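Local coordinates for N-acyl-D-glutamate deacylase (PDB 3GIP), which probably hydrolyses the amide bond of N-acyl-D-glutamate to release D-glutamate and a carboxylic acid, using zinc bound in an amidohydrolase-type barrel, at residues S217-E222 against E227-E232; G93-S98 against V246-C251; E232-G237 against L264-R269. All coordinates share one frame; numbering follows the deposited sequence.

Interaction 1 of 3, residues S217-E222 against E227-E232; sequences SHIRNE and EAAVEE. With ZN (zinc ion), chain F.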
ATOM      1  N   SER A 217       8.006  -5.510  -4.837  1.00 12.70           N
ATOM      2  CA  SER A 217       7.781  -5.759  -6.247  1.00 13.10           C
ATOM      3  C   SER A 217       6.410  -6.166  -6.742  1.00 13.44           C
ATOM      4  O   SER A 217       5.755  -7.044  -6.174  1.00 14.30           O
ATOM      5  CB  SER A 217       8.787  -6.815  -6.732  1.00 13.47           C
ATOM      6  OG  SER A 217       8.603  -7.126  -8.107  1.00 14.47           O
ATOM      7  N   HIS A 218       5.980  -5.488  -7.801  1.00 14.23           N
ATOM      8  CA  HIS A 218       4.758  -5.847  -8.491  1.00 13.20           C
ATOM      9  C   HIS A 218       5.485  -6.713  -9.516  1.00 13.56           C
ATOM     10  O   HIS A 218       6.146  -6.200 -10.427  1.00 14.62           O
ATOM     11  CB  HIS A 218       4.109  -4.625  -9.150  1.00 13.65           C
ATOM     12  CG  HIS A 218       2.975  -4.968 -10.066  1.00 12.80           C
ATOM     13  ND1 HIS A 218       1.791  -4.258 -10.090  1.00 13.63           N
ATOM     14  CD2 HIS A 218       2.854  -5.933 -11.009  1.00 13.67           C
ATOM     15  CE1 HIS A 218       0.993  -4.773 -11.009  1.00 13.52           C
ATOM     16  NE2 HIS A 218       1.614  -5.789 -11.581  1.00 14.51           N
ATOM     17  N   ILE A 219       5.405  -8.026  -9.335  1.00 13.27           N
ATOM     18  CA  ILE A 219       6.123  -8.961 -10.192  1.00 12.92           C
ATOM     19  C   ILE A 219       5.793  -8.950 -11.686  1.00 13.95           C
ATOM     20  O   ILE A 219       4.792  -8.378 -12.120  1.00 13.73           O
ATOM     21  CB  ILE A 219       6.044 -10.389  -9.597  1.00 11.88           C
ATOM     22  CG1 ILE A 219       4.604 -10.901  -9.592  1.00 13.01           C
ATOM     23  CG2 ILE A 219       6.572 -10.357  -8.158  1.00 13.73           C
ATOM     24  CD1 ILE A 219       4.466 -12.270  -8.950  1.00 14.73           C
ATOM     25  N   ARG A 220       6.660  -9.590 -12.467  1.00 14.08           N
ATOM     26  CA  ARG A 220       6.543  -9.603 -13.923  1.00 15.00           C
ATOM     27  C   ARG A 220       5.199 -10.036 -14.492  1.00 14.29           C
ATOM     28  O   ARG A 220       4.694  -9.425 -15.435  1.00 15.60           O
ATOM     29  CB  ARG A 220       7.669 -10.451 -14.521  1.00 15.53           C
ATOM     30  CG  ARG A 220       7.837 -10.281 -16.026  1.00 17.89           C
ATOM     31  CD  ARG A 220       9.124 -10.943 -16.502  1.00 17.84           C
ATOM     32  NE  ARG A 220      10.307 -10.323 -15.905  1.00 19.07           N
ATOM     33  CZ  ARG A 220      10.890  -9.220 -16.368  1.00 18.28           C
ATOM     34  NH1 ARG A 220      10.405  -8.612 -17.444  1.00 18.72           N
ATOM     35  NH2 ARG A 220      11.954  -8.720 -15.750  1.00 18.29           N
ATOM     36  N   ASN A 221       4.621 -11.091 -13.931  1.00 14.45           N
ATOM     37  CA  ASN A 221       3.331 -11.563 -14.401  1.00 15.22           C
ATOM     38  C   ASN A 221       2.605 -12.222 -13.244  1.00 13.71           C
ATOM     39  O   ASN A 221       3.213 -12.937 -12.453  1.00 14.55           O
ATOM     40  CB  ASN A 221       3.511 -12.553 -15.552  1.00 16.20           C
ATOM     41  CG  ASN A 221       2.189 -13.027 -16.116  1.00 16.91           C
ATOM     42  OD1 ASN A 221       1.629 -14.025 -15.663  1.00 17.61           O
ATOM     43  ND2 ASN A 221       1.671 -12.299 -17.099  1.00 19.66           N
ATOM     44  N   GLU A 222       1.304 -11.974 -13.147  1.00 14.64           N
ATOM     45  CA  GLU A 222       0.524 -12.536 -12.056  1.00 13.68           C
ATOM     46  C   GLU A 222      -0.555 -13.493 -12.542  1.00 15.58           C
ATOM     47  O   GLU A 222      -1.556 -13.725 -11.859  1.00 15.40           O
ATOM     48  CB  GLU A 222      -0.074 -11.398 -11.225  1.00 14.18           C
ATOM     49  CG  GLU A 222       1.003 -10.471 -10.656  1.00 13.90           C
ATOM     50  CD  GLU A 222       0.460  -9.432  -9.695  1.00 13.38           C
ATOM     51  OE1 GLU A 222      -0.231  -8.498 -10.150  1.00 15.59           O
ATOM     52  OE2 GLU A 222       0.723  -9.556  -8.480  1.00 12.71           O
ATOM     53  N   GLU A 227       4.333 -18.158 -11.122  1.00 14.56           N
ATOM     54  CA  GLU A 227       5.357 -18.896 -10.388  1.00 15.12           C
ATOM     55  C   GLU A 227       6.757 -18.449 -10.793  1.00 14.94           C
ATOM     56  O   GLU A 227       7.630 -18.278  -9.948  1.00 14.97           O
ATOM     57  CB  GLU A 227       5.196 -20.406 -10.596  1.00 15.67           C
ATOM     58  CG  GLU A 227       4.022 -20.992  -9.822  1.00 17.08           C
ATOM     59  CD  GLU A 227       3.923 -22.501  -9.948  1.00 19.77           C
ATOM     60  OE1 GLU A 227       4.919 -23.191  -9.641  1.00 20.74           O
ATOM     61  OE2 GLU A 227       2.847 -22.999 -10.347  1.00 21.59           O
ATOM     62  N   ALA A 228       6.966 -18.250 -12.090  1.00 15.32           N
ATOM     63  CA  ALA A 228       8.266 -17.801 -12.577  1.00 15.38           C
ATOM     64  C   ALA A 228       8.546 -16.383 -12.081  1.00 15.53           C
ATOM     65  O   ALA A 228       9.686 -16.038 -11.761  1.00 15.51           O
ATOM     66  CB  ALA A 228       8.290 -17.833 -14.101  1.00 16.89           C
ATOM     67  N   ALA A 229       7.498 -15.566 -12.012  1.00 15.25           N
ATOM     68  CA  ALA A 229       7.626 -14.181 -11.566  1.00 14.48           C
ATOM     69  C   ALA A 229       8.058 -14.082 -10.107  1.00 14.76           C
ATOM     70  O   ALA A 229       8.885 -13.241  -9.754  1.00 15.19           O
ATOM     71  CB  ALA A 229       6.313 -13.443 -11.778  1.00 14.64           C
ATOM     72  N   VAL A 230       7.495 -14.931  -9.254  1.00 14.02           N
ATOM     73  CA  VAL A 230       7.872 -14.926  -7.847  1.00 13.84           C
ATOM     74  C   VAL A 230       9.309 -15.427  -7.716  1.00 14.63           C
ATOM     75  O   VAL A 230      10.104 -14.866  -6.963  1.00 14.69           O
ATOM     76  CB  VAL A 230       6.924 -15.822  -7.008  1.00 13.69           C
ATOM     77  CG1 VAL A 230       7.506 -16.060  -5.617  1.00 14.83           C
ATOM     78  CG2 VAL A 230       5.562 -15.151  -6.888  1.00 13.30           C
ATOM     79  N   GLU A 231       9.641 -16.484  -8.453  1.00 14.05           N
ATOM     80  CA  GLU A 231      10.990 -17.042  -8.421  1.00 16.09           C
ATOM     81  C   GLU A 231      12.013 -15.986  -8.841  1.00 15.97           C
ATOM     82  O   GLU A 231      13.105 -15.912  -8.280  1.00 16.80           O
ATOM     83  CB  GLU A 231      11.075 -18.258  -9.355  1.00 17.59           C
ATOM     84  CG  GLU A 231      12.488 -18.784  -9.640  1.00 17.71           C
ATOM     85  CD  GLU A 231      13.255 -19.193  -8.391  1.00 21.12           C
ATOM     86  OE1 GLU A 231      12.621 -19.443  -7.342  1.00 21.03           O
ATOM     87  OE2 GLU A 231      14.504 -19.278  -8.465  1.00 20.48           O
ATOM     88  N   GLU A 232      11.648 -15.163  -9.820  1.00 16.75           N
ATOM     89  CA  GLU A 232      12.546 -14.120 -10.308  1.00 16.00           C
ATOM     90  C   GLU A 232      12.950 -13.130  -9.217  1.00 16.65           C
ATOM     91  O   GLU A 232      14.129 -12.797  -9.081  1.00 17.16           O
ATOM     92  CB  GLU A 232      11.900 -13.362 -11.477  1.00 16.17           C
ATOM     93  CG  GLU A 232      12.674 -12.117 -11.907  1.00 17.48           C
ATOM     94  CD  GLU A 232      12.096 -11.452 -13.141  1.00 18.67           C
ATOM     95  OE1 GLU A 232      10.876 -11.575 -13.372  1.00 17.76           O
ATOM     96  OE2 GLU A 232      12.861 -10.789 -13.878  1.00 19.30           O
TER
HETATM   97 ZN    ZN F 484       1.091  -3.094  -8.610  1.00 14.07          ZN
HETATM   98  O   HOH W   1       9.027 -11.015 -11.417  1.00 15.17           O
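One ordered water joins the backbone N of Arg220 to Ala229 O and Glu232 OE1, beside a direct, two-pronged salt bridge between Arg220 and Glu232. This happens where the zinc-bearing strand 214-218 of the amidohydrolase barrel runs out into its loop and the chain returns as helix 226-240, the first half of a beta-alpha-beta unit. Arg220 presents its guanidinium side-on, with NE to Glu232 OE1 at 2.9 Å (N-H...O 162°) and NH2 to Glu232 OE2 at 2.9 Å. The two flat groups are nearly coplanar, 28° apart; OE1 uses its syn lone pair, and OE2 is met on the syn side, somewhat out of plane. The arginine gets there with CG anti to its N (chi1 -167°) and a bend at chi3, and its NH1 and NH2 also reach the backbone oxygens of Ala194 and Ala196. The charged groups suit a partly exposed edge and tie the loop after the strand to the helix.

Next to the salt bridge the packing is largely apolar. Ala229 is small enough to let the loop backbone come close, with Asn221 O 3.2 Å from Ala229 CB. The same CB lies 3.6 Å from Ile219 CD1, which also touches Val230 CG2. On the strand, His218 gives ND1 to the zinc ion, so the loop starts one residue past a metal ligand. The water accepts from Arg220 N at 3.0 Å and donates to Ala229 O and, at 2.7 Å, to Glu232 OE1.

Interaction 2 of 3, residues G93-S98 against V246-C251; sequences GNCGVS and VSHHKC. With ZN (zinc ion), chain F; FMT (formic acid), chain D.
A water gripped by three groups links the two loops: it donates to Asn94 OD1 at 2.8 Å, accepts from Cys95 N and lies 2.9 Å from Ser247 OG. Asn94 ND2 is spent on Gly67 O. The loops meet chiefly through the zinc ion, bound by Cys95 SG at 2.2 Å and His248 NE2 at 2.1 Å. A soft sulfur and an imidazole nitrogen are usual zinc ligands, and sharing the metal brings this sulfur within 3.6 Å of His248 NE2. Within the type I' turn from Asn94 to Val97, Gly96 fits because a side chain there would press on the preceding carbonyl.

Lys250 NZ has three oxygen partners, donating to formate O2 at 2.7 Å and to His248 O at 2.9 Å, the latter in the carbonyl plane, and forming a salt bridge with Glu222 OE1. Bends at chi3 and chi4 fold the lysine back over its own loop. The formate, probably from the crystallisation liquor, puts the same O2 over one face of the His248 ring, 3.6 Å above its plane; Ser247 CB covers the opposite face. With His218 as third protein ligand, this is the metal centre at the mouth of an amidohydrolase TIM barrel.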
ATOM      1  N   GLY A  93       4.913   5.026  -3.327  1.00 13.60           N
ATOM      2  CA  GLY A  93       5.971   4.755  -4.288  1.00 12.39           C
ATOM      3  C   GLY A  93       6.072   3.303  -4.705  1.00 13.65           C
ATOM      4  O   GLY A  93       7.162   2.795  -4.970  1.00 14.02           O
ATOM      5  N   ASN A  94       4.925   2.641  -4.793  1.00 13.09           N
ATOM      6  CA  ASN A  94       4.882   1.231  -5.153  1.00 12.79           C
ATOM      7  C   ASN A  94       4.775   0.927  -6.641  1.00 13.04           C
ATOM      8  O   ASN A  94       4.477   1.803  -7.456  1.00 13.66           O
ATOM      9  CB  ASN A  94       3.711   0.568  -4.425  1.00 13.03           C
ATOM     10  CG  ASN A  94       4.000   0.339  -2.964  1.00 11.60           C
ATOM     11  OD1 ASN A  94       4.745  -0.570  -2.611  1.00 12.51           O
ATOM     12  ND2 ASN A  94       3.423   1.170  -2.103  1.00 12.82           N
ATOM     13  N   CYS A  95       5.034  -0.335  -6.972  1.00 12.45           N
ATOM     14  CA  CYS A  95       4.944  -0.852  -8.330  1.00 13.40           C
ATOM     15  C   CYS A  95       5.813  -0.144  -9.353  1.00 13.63           C
ATOM     16  O   CYS A  95       5.466  -0.079 -10.530  1.00 13.85           O
ATOM     17  CB  CYS A  95       3.488  -0.825  -8.789  1.00 13.32           C
ATOM     18  SG  CYS A  95       2.379  -1.608  -7.574  1.00 13.77           S
ATOM     19  N   GLY A  96       6.944   0.378  -8.894  1.00 14.00           N
ATOM     20  CA  GLY A  96       7.861   1.053  -9.797  1.00 14.77           C
ATOM     21  C   GLY A  96       7.625   2.529 -10.039  1.00 16.10           C
ATOM     22  O   GLY A  96       8.462   3.181 -10.659  1.00 15.20           O
ATOM     23  N   VAL A  97       6.509   3.070  -9.556  1.00 15.20           N
ATOM     24  CA  VAL A  97       6.216   4.485  -9.769  1.00 15.17           C
ATOM     25  C   VAL A  97       6.137   5.268  -8.468  1.00 15.87           C
ATOM     26  O   VAL A  97       5.437   4.882  -7.528  1.00 15.05           O
ATOM     27  CB  VAL A  97       4.910   4.671 -10.574  1.00 15.58           C
ATOM     28  CG1 VAL A  97       5.118   4.179 -11.997  1.00 15.38           C
ATOM     29  CG2 VAL A  97       3.762   3.919  -9.906  1.00 15.65           C
ATOM     30  N   SER A  98       6.854   6.387  -8.426  1.00 13.97           N
ATOM     31  CA  SER A  98       6.911   7.214  -7.228  1.00 13.69           C
ATOM     32  C   SER A  98       6.878   8.711  -7.524  1.00 14.34           C
ATOM     33  O   SER A  98       6.954   9.127  -8.679  1.00 15.38           O
ATOM     34  CB  SER A  98       8.191   6.887  -6.459  1.00 13.96           C
ATOM     35  OG  SER A  98       9.330   7.051  -7.299  1.00 14.62           O
ATOM     36  N   VAL A 246       6.635  -9.071  -1.773  1.00 12.70           N
ATOM     37  CA  VAL A 246       5.884  -9.376  -2.984  1.00 12.78           C
ATOM     38  C   VAL A 246       4.559  -8.630  -2.856  1.00 11.82           C
ATOM     39  O   VAL A 246       3.707  -8.992  -2.046  1.00 14.13           O
ATOM     40  CB  VAL A 246       5.600 -10.889  -3.124  1.00 12.49           C
ATOM     41  CG1 VAL A 246       4.816 -11.145  -4.408  1.00 13.80           C
ATOM     42  CG2 VAL A 246       6.913 -11.668  -3.134  1.00 14.18           C
ATOM     43  N   SER A 247       4.405  -7.574  -3.649  1.00 10.87           N
ATOM     44  CA  SER A 247       3.208  -6.743  -3.620  1.00 11.75           C
ATOM     45  C   SER A 247       1.942  -7.431  -4.110  1.00 11.60           C
ATOM     46  O   SER A 247       1.984  -8.264  -5.015  1.00 12.97           O
ATOM     47  CB  SER A 247       3.434  -5.482  -4.457  1.00 12.91           C
ATOM     48  OG  SER A 247       4.502  -4.711  -3.933  1.00 12.65           O
ATOM     49  N   HIS A 248       0.821  -7.046  -3.502  1.00 11.92           N
ATOM     50  CA  HIS A 248      -0.502  -7.562  -3.847  1.00 11.26           C
ATOM     51  C   HIS A 248      -0.446  -8.934  -4.505  1.00 10.85           C
ATOM     52  O   HIS A 248      -0.847  -9.111  -5.656  1.00 11.74           O
ATOM     53  CB  HIS A 248      -1.247  -6.553  -4.749  1.00 11.79           C
ATOM     54  CG  HIS A 248      -0.423  -5.978  -5.868  1.00 12.99           C
ATOM     55  ND1 HIS A 248       0.258  -6.757  -6.777  1.00 13.06           N
ATOM     56  CD2 HIS A 248      -0.244  -4.696  -6.267  1.00 14.47           C
ATOM     57  CE1 HIS A 248       0.819  -5.985  -7.689  1.00 15.97           C
ATOM     58  NE2 HIS A 248       0.529  -4.728  -7.404  1.00 11.55           N
ATOM     59  N   HIS A 249       0.045  -9.914  -3.755  1.00 12.09           N
ATOM     60  CA  HIS A 249       0.183 -11.260  -4.281  1.00 11.65           C
ATOM     61  C   HIS A 249      -1.167 -11.857  -4.639  1.00 12.31           C
ATOM     62  O   HIS A 249      -2.122 -11.808  -3.853  1.00 13.49           O
ATOM     63  CB  HIS A 249       0.923 -12.149  -3.284  1.00 13.85           C
ATOM     64  CG  HIS A 249       1.387 -13.441  -3.876  1.00 13.67           C
ATOM     65  ND1 HIS A 249       1.843 -13.540  -5.174  1.00 13.65           N
ATOM     66  CD2 HIS A 249       1.468 -14.686  -3.351  1.00 13.07           C
ATOM     67  CE1 HIS A 249       2.181 -14.793  -5.423  1.00 14.90           C
ATOM     68  NE2 HIS A 249       1.963 -15.507  -4.333  1.00 13.99           N
ATOM     69  N   LYS A 250      -1.229 -12.432  -5.835  1.00 11.52           N
ATOM     70  CA  LYS A 250      -2.469 -12.990  -6.352  1.00 12.78           C
ATOM     71  C   LYS A 250      -2.191 -13.907  -7.532  1.00 12.88           C
ATOM     72  O   LYS A 250      -1.084 -13.924  -8.074  1.00 13.41           O
ATOM     73  CB  LYS A 250      -3.354 -11.851  -6.855  1.00 12.81           C
ATOM     74  CG  LYS A 250      -2.780 -11.188  -8.116  1.00 15.39           C
ATOM     75  CD  LYS A 250      -3.647 -10.053  -8.633  1.00 15.63           C
ATOM     76  CE  LYS A 250      -3.413  -8.775  -7.862  1.00 19.21           C
ATOM     77  NZ  LYS A 250      -2.054  -8.193  -8.129  1.00 11.81           N
ATOM     78  N   CYS A 251      -3.222 -14.648  -7.927  1.00 12.48           N
ATOM     79  CA  CYS A 251      -3.172 -15.546  -9.074  1.00 12.82           C
ATOM     80  C   CYS A 251      -4.389 -15.199  -9.930  1.00 13.56           C
ATOM     81  O   CYS A 251      -5.532 -15.455  -9.543  1.00 13.95           O
ATOM     82  CB  CYS A 251      -3.232 -17.005  -8.620  1.00 12.94           C
ATOM     83  SG  CYS A 251      -1.784 -17.510  -7.666  1.00 15.23           S
TER
HETATM   84 ZN    ZN F 484       1.091  -3.094  -8.610  1.00 14.07          ZN
HETATM   85  C   FMT D 482      -3.458  -4.765  -8.767  1.00 14.73           C
HETATM   86  O1  FMT D 482      -4.450  -4.079  -8.757  1.00 13.65           O
HETATM   87  O2  FMT D 482      -3.360  -5.801  -7.928  1.00 14.98           O
HETATM   88  O   HOH W   2       5.634  -2.200  -4.696  1.00 12.99           O

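Interaction 3 of 3, residues E232-G237 against L264-R269; sequences EVLAIG and LANIDR
Within 232-237, Leu234 makes the contacts, chiefly through CD1, which lands against the side-chain amide of Asn266, 3.5 Å from CG. The same methyl is 3.6 Å from Asn266 OD1 and 3.7 Å from Asn266 ND2. It also lies near the backbone, with Leu234 CD1 3.6 Å from Asn266 O and 3.7 Å from Ile267 N. Beyond that it meets Ile267 CG1 more loosely, at 4.2 Å. The leucine and asparagine side chains run antiparallel alongside each other.

The amide is turned into this place by its first torsion, which sets CG anti to the backbone N (chi1 -161°), and it is held there by a second-shell acceptor: ND2 donates to Glu231 OE1 on the facing helix, one turn back from Leu234. Glu231 in turn pairs with Arg238. Inward of the contact, Leu234 and Ile267 both rest on Val277 of strand 277-281, so the two helices share one piece of barrel wall as their floor. A branched aliphatic chain suits a buried place between the two helices and Val277.

Asparagine does two jobs, offering carbon for packing and an N-H for an acidic partner. Across these two segments the attraction is van der Waals in kind, and the polar link between the helices is the Asn266 ND2 to Glu231 OE1 bond, just outside 232-237.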
ATOM      1  N   GLU A 232      11.648 -15.163  -9.820  1.00 16.75           N
ATOM      2  CA  GLU A 232      12.546 -14.120 -10.308  1.00 16.00           C
ATOM      3  C   GLU A 232      12.950 -13.130  -9.217  1.00 16.65           C
ATOM      4  O   GLU A 232      14.129 -12.797  -9.081  1.00 17.16           O
ATOM      5  CB  GLU A 232      11.900 -13.362 -11.477  1.00 16.17           C
ATOM      6  CG  GLU A 232      12.674 -12.117 -11.907  1.00 17.48           C
ATOM      7  CD  GLU A 232      12.096 -11.452 -13.141  1.00 18.67           C
ATOM      8  OE1 GLU A 232      10.876 -11.575 -13.372  1.00 17.76           O
ATOM      9  OE2 GLU A 232      12.861 -10.789 -13.878  1.00 19.30           O
ATOM     10  N   VAL A 233      11.983 -12.657  -8.439  1.00 15.46           N
ATOM     11  CA  VAL A 233      12.309 -11.702  -7.387  1.00 15.96           C
ATOM     12  C   VAL A 233      12.933 -12.375  -6.167  1.00 15.41           C
ATOM     13  O   VAL A 233      13.679 -11.741  -5.420  1.00 15.77           O
ATOM     14  CB  VAL A 233      11.074 -10.864  -6.962  1.00 16.65           C
ATOM     15  CG1 VAL A 233      10.584 -10.041  -8.144  1.00 17.19           C
ATOM     16  CG2 VAL A 233       9.970 -11.763  -6.438  1.00 18.43           C
ATOM     17  N   LEU A 234      12.641 -13.656  -5.958  1.00 15.37           N
ATOM     18  CA  LEU A 234      13.240 -14.357  -4.826  1.00 14.07           C
ATOM     19  C   LEU A 234      14.712 -14.619  -5.137  1.00 15.80           C
ATOM     20  O   LEU A 234      15.559 -14.576  -4.247  1.00 16.42           O
ATOM     21  CB  LEU A 234      12.520 -15.683  -4.552  1.00 15.16           C
ATOM     22  CG  LEU A 234      11.125 -15.567  -3.931  1.00 15.32           C
ATOM     23  CD1 LEU A 234      10.580 -16.963  -3.663  1.00 15.70           C
ATOM     24  CD2 LEU A 234      11.191 -14.768  -2.636  1.00 18.02           C
ATOM     25  N   ALA A 235      15.009 -14.875  -6.408  1.00 15.59           N
ATOM     26  CA  ALA A 235      16.383 -15.127  -6.831  1.00 16.51           C
ATOM     27  C   ALA A 235      17.225 -13.887  -6.562  1.00 16.51           C
ATOM     28  O   ALA A 235      18.386 -13.983  -6.163  1.00 17.67           O
ATOM     29  CB  ALA A 235      16.420 -15.480  -8.311  1.00 15.07           C
ATOM     30  N   ILE A 236      16.636 -12.719  -6.787  1.00 17.56           N
ATOM     31  CA  ILE A 236      17.328 -11.460  -6.545  1.00 17.80           C
ATOM     32  C   ILE A 236      17.597 -11.323  -5.051  1.00 18.39           C
ATOM     33  O   ILE A 236      18.671 -10.892  -4.640  1.00 19.34           O
ATOM     34  CB  ILE A 236      16.477 -10.262  -7.022  1.00 17.13           C
ATOM     35  CG1 ILE A 236      16.342 -10.303  -8.545  1.00 17.90           C
ATOM     36  CG2 ILE A 236      17.105  -8.953  -6.566  1.00 18.51           C
ATOM     37  CD1 ILE A 236      15.363  -9.299  -9.099  1.00 18.40           C
ATOM     38  N   GLY A 237      16.613 -11.698  -4.239  1.00 17.01           N
ATOM     39  CA  GLY A 237      16.776 -11.607  -2.800  1.00 17.35           C
ATOM     40  C   GLY A 237      17.795 -12.589  -2.252  1.00 18.04           C
ATOM     41  O   GLY A 237      18.579 -12.243  -1.371  1.00 19.04           O
ATOM     42  N   LEU A 264       3.893 -19.558  -2.471  1.00 13.89           N
ATOM     43  CA  LEU A 264       4.097 -19.401  -1.037  1.00 13.98           C
ATOM     44  C   LEU A 264       5.121 -20.417  -0.537  1.00 14.59           C
ATOM     45  O   LEU A 264       5.859 -20.148   0.411  1.00 14.56           O
ATOM     46  CB  LEU A 264       2.770 -19.568  -0.292  1.00 14.06           C
ATOM     47  CG  LEU A 264       1.748 -18.464  -0.584  1.00 15.21           C
ATOM     48  CD1 LEU A 264       0.428 -18.801   0.100  1.00 16.11           C
ATOM     49  CD2 LEU A 264       2.281 -17.118  -0.102  1.00 14.54           C
ATOM     50  N   ALA A 265       5.168 -21.581  -1.176  1.00 14.10           N
ATOM     51  CA  ALA A 265       6.128 -22.611  -0.790  1.00 14.87           C
ATOM     52  C   ALA A 265       7.527 -22.112  -1.136  1.00 15.31           C
ATOM     53  O   ALA A 265       8.485 -22.342  -0.395  1.00 15.74           O
ATOM     54  CB  ALA A 265       5.834 -23.917  -1.529  1.00 15.01           C
ATOM     55  N   ASN A 266       7.631 -21.415  -2.264  1.00 15.22           N
ATOM     56  CA  ASN A 266       8.908 -20.875  -2.719  1.00 14.23           C
ATOM     57  C   ASN A 266       9.330 -19.769  -1.760  1.00 15.55           C
ATOM     58  O   ASN A 266      10.494 -19.674  -1.364  1.00 16.23           O
ATOM     59  CB  ASN A 266       8.755 -20.325  -4.137  1.00 15.25           C
ATOM     60  CG  ASN A 266      10.081 -20.173  -4.851  1.00 16.24           C
ATOM     61  OD1 ASN A 266      11.139 -20.458  -4.291  1.00 18.17           O
ATOM     62  ND2 ASN A 266      10.030 -19.722  -6.100  1.00 16.84           N
ATOM     63  N   ILE A 267       8.368 -18.934  -1.384  1.00 14.82           N
ATOM     64  CA  ILE A 267       8.618 -17.846  -0.449  1.00 14.41           C
ATOM     65  C   ILE A 267       9.108 -18.435   0.873  1.00 15.20           C
ATOM     66  O   ILE A 267      10.055 -17.932   1.476  1.00 16.35           O
ATOM     67  CB  ILE A 267       7.329 -17.027  -0.234  1.00 14.32           C
ATOM     68  CG1 ILE A 267       7.063 -16.180  -1.484  1.00 14.50           C
ATOM     69  CG2 ILE A 267       7.439 -16.165   1.016  1.00 13.89           C
ATOM     70  CD1 ILE A 267       5.744 -15.434  -1.474  1.00 14.93           C
ATOM     71  N   ASP A 268       8.471 -19.514   1.315  1.00 15.62           N
ATOM     72  CA  ASP A 268       8.872 -20.159   2.558  1.00 15.12           C
ATOM     73  C   ASP A 268      10.292 -20.704   2.473  1.00 16.23           C
ATOM     74  O   ASP A 268      11.056 -20.597   3.431  1.00 16.48           O
ATOM     75  CB  ASP A 268       7.900 -21.287   2.918  1.00 15.06           C
ATOM     76  CG  ASP A 268       6.582 -20.766   3.460  1.00 15.48           C
ATOM     77  OD1 ASP A 268       6.510 -19.568   3.813  1.00 15.39           O
ATOM     78  OD2 ASP A 268       5.619 -21.557   3.553  1.00 14.69           O
ATOM     79  N   ARG A 269      10.656 -21.284   1.332  1.00 16.18           N
ATOM     80  CA  ARG A 269      12.005 -21.818   1.177  1.00 18.16           C
ATOM     81  C   ARG A 269      13.031 -20.695   1.278  1.00 18.68           C
ATOM     82  O   ARG A 269      14.113 -20.878   1.838  1.00 19.93           O
ATOM     83  CB  ARG A 269      12.158 -22.544  -0.164  1.00 19.27           C
ATOM     84  CG  ARG A 269      11.419 -23.876  -0.240  1.00 22.58           C
ATOM     85  CD  ARG A 269      11.887 -24.714  -1.429  1.00 24.92           C
ATOM     86  NE  ARG A 269      11.456 -24.176  -2.719  1.00 26.59           N
ATOM     87  CZ  ARG A 269      10.218 -24.271  -3.198  1.00 27.75           C
ATOM     88  NH1 ARG A 269       9.276 -24.885  -2.495  1.00 27.66           N
ATOM     89  NH2 ARG A 269       9.924 -23.757  -4.385  1.00 26.85           N
TER

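In the fold
All three interactions lie in the amidohydrolase barrel domain. Interaction 2 is the deepest, its centre about 8 Å from the centre of the chain; the centres of interactions 1 and 3 are about 18 and 21 Å from it. The segments of interaction 2 enclose interaction 1 along the chain, and V246-C251 falls between the two halves of interaction 3. Helix 226-240 serves both 1 and 3, with centres about 10 Å apart; Glu232 belongs to both but touches its partner segment only in interaction 1. Interactions 1 and 2 hold the zinc between them, and Ser217 O probably accepts a hydrogen bond from Ser247 N. Metal ligands sit at or just beyond the ends of strands, while helices pack outside, an arrangement characteristic of the superfamily.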